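Side-chain contacts in pyrrolidone-carboxylate peptidase (Pyrococcus furiosus, PDB 1X10), which removes N-terminal pyroglutamyl (5-oxoproline) groups from polypeptides as a cysteine peptidase of family C15, except where the next residue is proline: residues 54-58 and 59-63; 20-23 and 24-28; 172-175 and 176-180. The protein carries 3 engineered substitutions. All coordinates share one frame; numbering follows the deposited sequence.

Contact 1: 54-58 and 59-63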
loop_
_atom_site.group_PDB
_atom_site.type_symbol
_atom_site.label_atom_id
_atom_site.label_comp_id
_atom_site.label_asym_id
_atom_site.label_seq_id
_atom_site.Cartn_x
_atom_site.Cartn_y
_atom_site.Cartn_z
ATOM N N LYS A 54 29.446 -9.361 23.494
ATOM C CA LYS A 54 30.898 -9.354 23.383
ATOM C C LYS A 54 31.384 -8.031 22.802
ATOM O O LYS A 54 32.350 -7.449 23.292
ATOM C CB LYS A 54 31.372 -10.510 22.500
ATOM C CG LYS A 54 31.027 -11.885 23.045
ATOM C CD LYS A 54 31.492 -12.991 22.104
ATOM C CE LYS A 54 30.966 -14.354 22.543
ATOM N NZ LYS A 54 31.413 -14.710 23.917
ATOM N N THR A 55 30.702 -7.555 21.766
ATOM C CA THR A 55 31.065 -6.302 21.120
ATOM C C THR A 55 30.943 -5.123 22.078
ATOM O O THR A 55 31.847 -4.294 22.174
ATOM C CB THR A 55 30.179 -6.044 19.889
ATOM O OG1 THR A 55 30.300 -7.148 18.986
ATOM C CG2 THR A 55 30.608 -4.771 19.175
ATOM N N LEU A 56 29.817 -5.046 22.782
ATOM C CA LEU A 56 29.591 -3.968 23.740
ATOM C C LEU A 56 30.646 -3.965 24.848
ATOM O O LEU A 56 31.142 -2.909 25.238
ATOM C CB LEU A 56 28.198 -4.092 24.364
ATOM C CG LEU A 56 27.012 -3.760 23.454
ATOM C CD1 LEU A 56 25.712 -4.022 24.195
ATOM C CD2 LEU A 56 27.093 -2.306 23.005
ATOM N N GLU A 57 30.986 -5.146 25.356
ATOM C CA GLU A 57 31.980 -5.247 26.418
ATOM C C GLU A 57 33.380 -4.938 25.894
ATOM O O GLU A 57 34.201 -4.351 26.596
ATOM C CB GLU A 57 31.958 -6.648 27.036
ATOM C CG GLU A 57 33.022 -6.868 28.108
ATOM C CD GLU A 57 32.902 -8.226 28.780
ATOM O OE1 GLU A 57 32.885 -9.248 28.060
ATOM O OE2 GLU A 57 32.829 -8.269 30.028
ATOM N N GLU A 58 33.639 -5.342 24.655
ATOM C CA GLU A 58 34.929 -5.122 24.018
ATOM C C GLU A 58 35.194 -3.636 23.784
ATOM O O GLU A 58 36.232 -3.104 24.176
ATOM C CB GLU A 58 34.966 -5.848 22.671
ATOM C CG GLU A 58 36.254 -5.663 21.882
ATOM C CD GLU A 58 36.064 -5.903 20.392
ATOM O OE1 GLU A 58 35.380 -6.883 20.031
ATOM O OE2 GLU A 58 36.603 -5.115 19.584
ATOM N N ILE A 59 34.233 -2.978 23.145
ATOM C CA ILE A 59 34.343 -1.569 22.795
ATOM C C ILE A 59 33.869 -0.587 23.864
ATOM O O ILE A 59 34.452 0.484 24.024
ATOM C CB ILE A 59 33.567 -1.295 21.488
ATOM C CG1 ILE A 59 34.128 -2.181 20.370
ATOM C CG2 ILE A 59 33.653 0.180 21.117
ATOM C CD1 ILE A 59 33.333 -2.131 19.079
ATOM N N LYS A 60 32.821 -0.960 24.592
ATOM C CA LYS A 60 32.244 -0.105 25.627
ATOM C C LYS A 60 31.947 1.270 25.025
ATOM O O LYS A 60 32.468 2.285 25.473
ATOM C CB LYS A 60 33.202 0.036 26.820
ATOM C CG LYS A 60 33.564 -1.283 27.497
ATOM C CD LYS A 60 34.288 -1.044 28.818
ATOM C CE LYS A 60 34.940 -2.317 29.344
ATOM N NZ LYS A 60 33.957 -3.399 29.549
ATOM N N PRO A 61 31.085 1.310 23.995
ATOM C CA PRO A 61 30.701 2.545 23.304
ATOM C C PRO A 61 29.882 3.488 24.173
ATOM O O PRO A 61 29.179 3.055 25.087
ATOM C CB PRO A 61 29.868 2.048 22.117
ATOM C CG PRO A 61 30.105 0.562 22.071
ATOM C CD PRO A 61 30.300 0.175 23.489
ATOM N N ASP A 62 29.982 4.778 23.878
ATOM C CA ASP A 62 29.222 5.797 24.591
ATOM C C ASP A 62 27.866 5.875 23.905
ATOM O O ASP A 62 26.846 6.187 24.524
ATOM C CB ASP A 62 29.921 7.150 24.479
ATOM C CG ASP A 62 31.236 7.180 25.213
ATOM O OD1 ASP A 62 31.212 7.245 26.462
ATOM O OD2 ASP A 62 32.287 7.124 24.538
ATOM N N ILE A 63 27.878 5.590 22.606
ATOM C CA ILE A 63 26.679 5.621 21.774
ATOM C C ILE A 63 26.596 4.367 20.912
ATOM O O ILE A 63 27.586 3.957 20.300
ATOM C CB ILE A 63 26.696 6.840 20.822
ATOM C CG1 ILE A 63 26.746 8.138 21.633
ATOM C CG2 ILE A 63 25.471 6.800 19.901
ATOM C CD1 ILE A 63 26.957 9.386 20.783
HETATM O O HOH W 1 34.106 -6.081 31.294
#

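Contact 2: 20-23 and 24-28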
loop_
_atom_site.group_PDB
_atom_site.type_symbol
_atom_site.label_atom_id
_atom_site.label_comp_id
_atom_site.label_asym_id
_atom_site.label_seq_id
_atom_site.Cartn_x
_atom_site.Cartn_y
_atom_site.Cartn_z
ATOM N N GLU A 20 24.663 -4.166 6.249
ATOM C CA GLU A 20 25.953 -4.824 6.419
ATOM C C GLU A 20 27.016 -3.901 5.814
ATOM O O GLU A 20 28.071 -3.672 6.410
ATOM C CB GLU A 20 25.968 -6.180 5.707
ATOM C CG GLU A 20 27.352 -6.807 5.607
ATOM C CD GLU A 20 27.311 -8.285 5.242
ATOM O OE1 GLU A 20 26.456 -8.682 4.426
ATOM O OE2 GLU A 20 28.149 -9.051 5.762
ATOM N N ARG A 21 26.723 -3.364 4.632
ATOM C CA ARG A 21 27.646 -2.451 3.958
ATOM C C ARG A 21 27.812 -1.163 4.755
ATOM O O ARG A 21 28.908 -0.619 4.846
ATOM C CB ARG A 21 27.136 -2.096 2.564
ATOM C CG ARG A 21 27.434 -3.121 1.497
ATOM C CD ARG A 21 26.877 -2.664 0.154
ATOM N NE ARG A 21 27.493 -1.424 -0.318
ATOM C CZ ARG A 21 27.095 -0.764 -1.404
ATOM N NH1 ARG A 21 26.079 -1.223 -2.123
ATOM N NH2 ARG A 21 27.712 0.350 -1.782
ATOM N N ILE A 22 26.711 -0.667 5.311
ATOM C CA ILE A 22 26.754 0.556 6.105
ATOM C C ILE A 22 27.725 0.388 7.271
ATOM O O ILE A 22 28.576 1.244 7.519
ATOM C CB ILE A 22 25.356 0.919 6.658
ATOM C CG1 ILE A 22 24.437 1.336 5.506
ATOM C CG2 ILE A 22 25.474 2.049 7.668
ATOM C CD1 ILE A 22 23.015 1.680 5.928
ATOM N N ALA A 23 27.594 -0.726 7.986
ATOM C CA ALA A 23 28.465 -0.999 9.124
ATOM C C ALA A 23 29.929 -1.031 8.690
ATOM O O ALA A 23 30.789 -0.420 9.323
ATOM C CB ALA A 23 28.080 -2.326 9.771
ATOM N N LYS A 24 30.210 -1.750 7.607
ATOM C CA LYS A 24 31.575 -1.850 7.107
ATOM C C LYS A 24 32.117 -0.519 6.591
ATOM O O LYS A 24 33.296 -0.218 6.768
ATOM C CB LYS A 24 31.660 -2.907 6.010
ATOM C CG LYS A 24 31.440 -4.321 6.513
ATOM C CD LYS A 24 31.620 -5.336 5.394
ATOM C CE LYS A 24 31.454 -6.756 5.907
ATOM N NZ LYS A 24 31.570 -7.755 4.799
ATOM N N ASP A 25 31.259 0.274 5.959
ATOM C CA ASP A 25 31.663 1.573 5.429
ATOM C C ASP A 25 31.949 2.577 6.539
ATOM O O ASP A 25 32.824 3.439 6.399
ATOM C CB ASP A 25 30.574 2.140 4.510
ATOM C CG ASP A 25 30.645 1.578 3.094
ATOM O OD1 ASP A 25 29.725 1.841 2.296
ATOM O OD2 ASP A 25 31.623 0.879 2.777
ATOM N N LEU A 26 31.217 2.469 7.642
ATOM C CA LEU A 26 31.398 3.397 8.747
ATOM C C LEU A 26 32.476 2.961 9.738
ATOM O O LEU A 26 32.951 3.759 10.542
ATOM C CB LEU A 26 30.069 3.610 9.472
ATOM C CG LEU A 26 28.978 4.303 8.651
ATOM C CD1 LEU A 26 27.684 4.381 9.459
ATOM C CD2 LEU A 26 29.444 5.705 8.262
ATOM N N ASP A 27 32.883 1.701 9.674
ATOM C CA ASP A 27 33.904 1.213 10.595
ATOM C C ASP A 27 35.226 1.960 10.445
ATOM O O ASP A 27 35.733 2.114 9.333
ATOM C CB ASP A 27 34.162 -0.274 10.374
ATOM C CG ASP A 27 35.048 -0.879 11.456
ATOM O OD1 ASP A 27 35.823 -1.810 11.144
ATOM O OD2 ASP A 27 34.963 -0.438 12.622
ATOM N N GLY A 28 35.773 2.421 11.566
ATOM C CA GLY A 28 37.043 3.123 11.538
ATOM C C GLY A 28 37.030 4.599 11.195
ATOM O O GLY A 28 38.072 5.248 11.282
HETATM O O HOH W 2 29.528 0.516 -0.043
#

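Contact 3: 172-175 and 176-180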
loop_
_atom_site.group_PDB
_atom_site.type_symbol
_atom_site.label_atom_id
_atom_site.label_comp_id
_atom_site.label_asym_id
_atom_site.label_seq_id
_atom_site.Cartn_x
_atom_site.Cartn_y
_atom_site.Cartn_z
ATOM N N GLU A 172 18.609 -1.860 -6.043
ATOM C CA GLU A 172 19.001 -3.132 -6.644
ATOM C C GLU A 172 18.277 -4.341 -6.059
ATOM O O GLU A 172 18.170 -5.379 -6.715
ATOM C CB GLU A 172 20.512 -3.335 -6.531
ATOM C CG GLU A 172 21.050 -3.256 -5.120
ATOM C CD GLU A 172 22.563 -3.263 -5.087
ATOM O OE1 GLU A 172 23.161 -4.363 -5.091
ATOM O OE2 GLU A 172 23.154 -2.160 -5.074
ATOM N N GLN A 173 17.772 -4.210 -4.836
ATOM C CA GLN A 173 17.062 -5.313 -4.194
ATOM C C GLN A 173 15.637 -5.467 -4.728
ATOM O O GLN A 173 14.990 -6.488 -4.497
ATOM C CB GLN A 173 17.004 -5.097 -2.679
ATOM C CG GLN A 173 18.348 -5.183 -1.973
ATOM C CD GLN A 173 18.209 -5.059 -0.469
ATOM O OE1 GLN A 173 17.929 -3.978 0.051
ATOM N NE2 GLN A 173 18.387 -6.172 0.240
ATOM N N ILE A 174 15.155 -4.449 -5.434
ATOM C CA ILE A 174 13.798 -4.461 -5.974
ATOM C C ILE A 174 13.677 -5.209 -7.306
ATOM O O ILE A 174 12.621 -5.762 -7.630
ATOM C CB ILE A 174 13.278 -3.014 -6.189
ATOM C CG1 ILE A 174 13.427 -2.202 -4.898
ATOM C CG2 ILE A 174 11.823 -3.038 -6.640
ATOM C CD1 ILE A 174 12.693 -2.778 -3.708
ATOM N N ILE A 175 14.762 -5.230 -8.068
ATOM C CA ILE A 175 14.767 -5.865 -9.382
ATOM C C ILE A 175 14.041 -7.210 -9.498
ATOM O O ILE A 175 13.108 -7.335 -10.292
ATOM C CB ILE A 175 16.207 -6.024 -9.913
ATOM C CG1 ILE A 175 16.936 -4.677 -9.861
ATOM C CG2 ILE A 175 16.179 -6.538 -11.352
ATOM C CD1 ILE A 175 16.173 -3.527 -10.508
ATOM N N ASP A 176 14.444 -8.212 -8.722
ATOM C CA ASP A 176 13.785 -9.517 -8.823
ATOM C C ASP A 176 12.406 -9.597 -8.168
ATOM O O ASP A 176 11.754 -10.638 -8.219
ATOM C CB ASP A 176 14.689 -10.623 -8.268
ATOM C CG ASP A 176 15.030 -10.423 -6.811
ATOM O OD1 ASP A 176 14.096 -10.244 -5.998
ATOM O OD2 ASP A 176 16.232 -10.457 -6.477
ATOM N N LYS A 177 11.960 -8.501 -7.561
ATOM C CA LYS A 177 10.647 -8.469 -6.918
ATOM C C LYS A 177 9.589 -8.117 -7.961
ATOM O O LYS A 177 8.439 -8.547 -7.877
ATOM C CB LYS A 177 10.606 -7.399 -5.827
ATOM C CG LYS A 177 11.751 -7.432 -4.841
ATOM C CD LYS A 177 11.601 -8.553 -3.853
ATOM C CE LYS A 177 12.729 -8.524 -2.839
ATOM N NZ LYS A 177 12.529 -9.590 -1.827
ATOM N N ILE A 178 9.997 -7.313 -8.934
ATOM C CA ILE A 178 9.111 -6.851 -9.997
ATOM C C ILE A 178 8.322 -7.969 -10.684
ATOM O O ILE A 178 7.103 -7.870 -10.831
ATOM C CB ILE A 178 9.915 -6.046 -11.038
ATOM C CG1 ILE A 178 10.504 -4.804 -10.359
ATOM C CG2 ILE A 178 9.027 -5.650 -12.207
ATOM C CD1 ILE A 178 11.464 -4.012 -11.221
ATOM N N GLY A 179 9.008 -9.028 -11.098
ATOM C CA GLY A 179 8.313 -10.125 -11.750
ATOM C C GLY A 179 7.523 -10.989 -10.785
ATOM O O GLY A 179 6.662 -11.767 -11.203
ATOM N N LYS A 180 7.800 -10.843 -9.492
ATOM C CA LYS A 180 7.129 -11.642 -8.468
ATOM C C LYS A 180 5.746 -11.142 -8.058
ATOM O O LYS A 180 5.016 -11.848 -7.367
ATOM C CB LYS A 180 8.019 -11.759 -7.229
ATOM C CG LYS A 180 9.338 -12.483 -7.497
ATOM C CD LYS A 180 9.091 -13.863 -8.092
ATOM C CE LYS A 180 10.393 -14.582 -8.411
ATOM N NZ LYS A 180 11.210 -14.843 -7.194
HETATM O O HOH W 3 17.179 -7.904 -7.037
#

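Contact 1: 54-58 and 59-63
Thr-55 and Ile-59, one helical turn apart, lie side by side pointing the same way, with Thr-55 CG2 3.8 Å from Ile-59 CD1. The methyl can face its neighbour because CG2 stands anti to the backbone N (OG1 at chi1 -57°), while the hydroxyl bonds to Val-51 O. Leu-56 meets Pro-61 roughly at a right angle, CD2 lying 4.1 Å from ring atom CD. Cut back to alanine, Ile-59 would lose the CD1 that meets Thr-55 CG2, which is likely to open a gap against Leu-4 and Phe-37 on neighbouring strands. These contacts close the C-terminal end of helix 47-59, where the chain turns into strand 63-69 of the central sheet; just past it, Lys-60 leaves helical geometry with positive phi. Among polar links, Ile-59 N reaches Thr-55 O at 2.9 Å in a nearly straight bond of 172°, whereas the next, from Lys-60 N to Leu-56 O, is short at 2.7 Å but more bent. Lys-60 folds back at its last torsion, and NZ bonds Glu-57 O at 3.1 Å, in the carbonyl plane on a lone pair. A water accepts weakly from NZ and donates to Glu-57 OE2, bridging charges that do not touch.

Contact 2: 20-23 and 24-28
Ile-22 overlaps Leu-26 on the inner face of helix 18-26, the two side chains running side by side in the same direction with Ile-22 CG2 3.7 Å from Leu-26 CD1. With chi1 of Ile-22 at -68°, CG1 lies beside the backbone N and CG2 is the branch turned to Leu-26. Leu-26 also lays CG over the carbonyl oxygen of Ile-22, at 3.3 Å. Both residues are buried, and helix 189-206 covers them: Tyr-189 packs on Ile-22, while Leu-193, Val-196 and Lys-197 meet Leu-26.

The pattern is that of an amphipathic helix flanking a central sheet, here in its last turns, with i to i+4 pairs of different chemistry on different faces. Leu-26 N donates to Ile-22 O at 2.9 Å, and the same spacing joins Asp-25 N to Arg-21 O. The final bond of the series, from Asp-27 N to Ala-23 O, is weak, as the chain leaves helical geometry at Asp-27, whose OD2 accepts from Gly-38 N.

On another face Glu-20 and Lys-24 extend alongside each other, and their ends form a long salt bridge, OE2 to NZ 3.8 Å. The aliphatic part of the lysine meanwhile runs past the carbonyl of Glu-20, CG coming within 3.4 Å of Glu-20 O. Arg-21 and Asp-25 do not bring their charged atoms together. Instead a water lies at the edge of the guanidinium, in its plane, accepting from Arg-21 NH2 at 2.5 Å and donating to Asp-25 OD1 at 2.7 Å. Tyr-189 serves both partners, bonding Asp-25 OD1 through its hydroxyl and offering its ring to Arg-21 in a cation-pi contact.

Contact 3: 172-175 and 176-180
Ile-174 O receives the strongest direct bond of this turn, from Lys-177 N at 2.8 Å. The donor stands above the carbonyl plane, 49° out of it, which fits an i to i+3 bond in a tightly wound turn. A second donor, Ile-178 N, reaches the same oxygen only weakly at 3.3 Å and divides its hydrogen with Ile-175 O, again weakly, so no regular i to i+4 series develops. At the beginning of the turn a water lies 2.7 Å from Glu-172 O and accepts from Asp-176 N at 3.2 Å, with Asp-176 OD2 also near it, the link there weak. The carboxylate lies near this water because CG of Asp-176 sits between the backbone N and the carbonyl carbon (chi1 61°).

Lys-177 bends at chi2 (-76°), which carries its chain back across the carbonyl of Gln-173: CG is 3.4 Å from Gln-173 O, and CE passes at 3.5 Å. Its ammonium group continues beyond to a salt bridge with Glu-14, while Gln-173 OE1 accepts from Ile-170 N.

Apolar contact within the turn is slight: Ile-174 CG2 comes to 4.3 Å from Ile-178 CG1. The same CG1 also lies over a backbone oxygen, 3.6 Å from Ile-175 O. These isoleucines find further partners on the second subunit, where Pro-130 meets Ile-174, Ile-129 meets Ile-175 and Ala-131 meets Ile-178. Such a single, weakly bonded helical turn, set in the loop between strand 161-167 and helix 189-206, serves here as an apolar patch at the subunit interface of the homotetramer.

One local principle, pairing side chains a turn apart, adapts to its surroundings. Contacts 1 and 2 each combine a buried apolar pair with exposed charged residues. Contact 1 packs toward strand 2-8 and contact 2 against helix 189-206, but both also meet strand 34-41, contact 1 by packing on Phe-37, contact 2 through Asp-27 to Gly-38 N. Contact 3 is farther out, about 24 Å from the chain centre, and alone reaches another subunit. Chemistry follows place: a lysine reaches a backbone carbonyl at the helix end in contact 1, charged pairs accompany regular helical bonding in contact 2, and weak turn bonds accompany intersubunit packing in contact 3. Contacts 2 and 3 touch through Arg-21 and Glu-172.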